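Local coordinates for SAP-like pentraxin (Limulus polyphemus, PDB 3FLP), which probably acts as a calcium-dependent lectin of the pentraxin family, assembling into doubly stacked heptameric rings with two calcium ions bound to each subunit, at residues 77-80 with 81-84. Residues are numbered along the deposited sequence; the frame is centred on the assembly and turned at random.
Sequences GLQV and NASS
The hydroxyl oxygen of Ser83 joins two backbone groups at once: it accepts from the amide N of Val80, with OG 3.1 Å from that N in a nearly straight bond (160°), and donates to the carbonyl O of Ser84 at 3.0 Å. With chi1 at 67°, OG sits between the serine's own N and carbonyl carbon and faces back to the end of strand 73-80. Receiving one proton and giving its own fixes the rotation of the hydroxyl. The serine's backbone N meanwhile bonds to Val80 O at 3.0 Å, coming from well above the carbonyl plane, so main chain and side chain of one residue both hold Val80.

This illustrates how a tight turn can be braced by a side chain. Val80 to Ser83 form a type I' beta turn, with Asn81 and Ala82 both at positive phi, where the chain leaves strand 73-80 for the edge strand 86-90 in one sheet of the pentraxin beta-sandwich. Val80 turns its methyls to the interior, against Phe62, Trp106 and His132.

Gln79, by contrast, its chain extended, brings the flat face of its amide up to the carbonyl of Ser83, whose O points at the amide carbon CD from 3.1 Å. Its OE1 passes 3.5 Å from Ala82 CA and accepts a hydrogen bond from ND2 of Asn60, a ligand of the first calcium ion, while NE2 bonds to Asn85 OD1. Held at both ends of its amide, Gln79 is a second-shell residue that probably helps to orient Asn60, its own side chain lying about 6 Å from a bound calcium ion.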
loop_
_atom_site.group_PDB
_atom_site.type_symbol
_atom_site.label_atom_id
_atom_site.label_comp_id
_atom_site.label_asym_id
_atom_site.label_seq_id
_atom_site.Cartn_x
_atom_site.Cartn_y
_atom_site.Cartn_z
ATOM N N GLY A 77 25.119 8.236 43.679
ATOM C CA GLY A 77 24.822 7.718 44.993
ATOM C C GLY A 77 23.374 7.360 45.231
ATOM O O GLY A 77 22.463 7.859 44.564
ATOM N N LEU A 78 23.172 6.483 46.206
ATOM C CA LEU A 78 21.852 6.036 46.589
ATOM C C LEU A 78 21.793 5.865 48.102
ATOM O O LEU A 78 22.754 5.412 48.728
ATOM C CB LEU A 78 21.529 4.694 45.924
ATOM C CG LEU A 78 20.177 4.074 46.318
ATOM C CD1 LEU A 78 19.038 4.997 45.871
ATOM C CD2 LEU A 78 20.030 2.692 45.684
ATOM N N GLN A 79 20.664 6.238 48.687
ATOM C CA GLN A 79 20.460 6.082 50.108
ATOM C C GLN A 79 19.064 5.490 50.264
ATOM O O GLN A 79 18.111 5.981 49.661
ATOM C CB GLN A 79 20.577 7.434 50.833
ATOM C CG GLN A 79 20.068 7.392 52.270
ATOM C CD GLN A 79 20.373 8.652 53.074
ATOM O OE1 GLN A 79 19.746 8.896 54.107
ATOM N NE2 GLN A 79 21.340 9.441 52.620
ATOM N N VAL A 80 18.959 4.413 51.037
ATOM C CA VAL A 80 17.674 3.760 51.274
ATOM C C VAL A 80 17.446 3.585 52.771
ATOM O O VAL A 80 18.328 3.136 53.502
ATOM C CB VAL A 80 17.593 2.364 50.600
ATOM C CG1 VAL A 80 16.240 1.717 50.906
ATOM C CG2 VAL A 80 17.793 2.494 49.100
ATOM N N ASN A 81 16.251 3.947 53.214
ATOM C CA ASN A 81 15.869 3.846 54.617
ATOM C C ASN A 81 16.925 4.427 55.560
ATOM O O ASN A 81 17.373 3.770 56.497
ATOM C CB ASN A 81 15.578 2.389 54.988
ATOM C CG ASN A 81 14.736 2.269 56.254
ATOM O OD1 ASN A 81 13.716 2.943 56.391
ATOM N ND2 ASN A 81 15.153 1.400 57.179
ATOM N N ALA A 82 17.314 5.669 55.290
ATOM C CA ALA A 82 18.300 6.392 56.091
ATOM C C ALA A 82 19.659 5.712 56.237
ATOM O O ALA A 82 20.365 5.933 57.216
ATOM C CB ALA A 82 17.722 6.715 57.480
ATOM N N SER A 83 20.023 4.881 55.271
ATOM C CA SER A 83 21.324 4.235 55.300
ATOM C C SER A 83 22.324 5.329 54.938
ATOM O O SER A 83 21.937 6.466 54.664
ATOM C CB SER A 83 21.400 3.145 54.236
ATOM O OG SER A 83 21.370 3.721 52.936
ATOM N N SER A 84 23.608 4.999 54.938
ATOM C CA SER A 84 24.606 5.978 54.540
ATOM C C SER A 84 24.523 6.026 53.013
ATOM O O SER A 84 23.955 5.122 52.393
ATOM C CB SER A 84 25.997 5.532 54.995
ATOM O OG SER A 84 26.192 4.151 54.758
#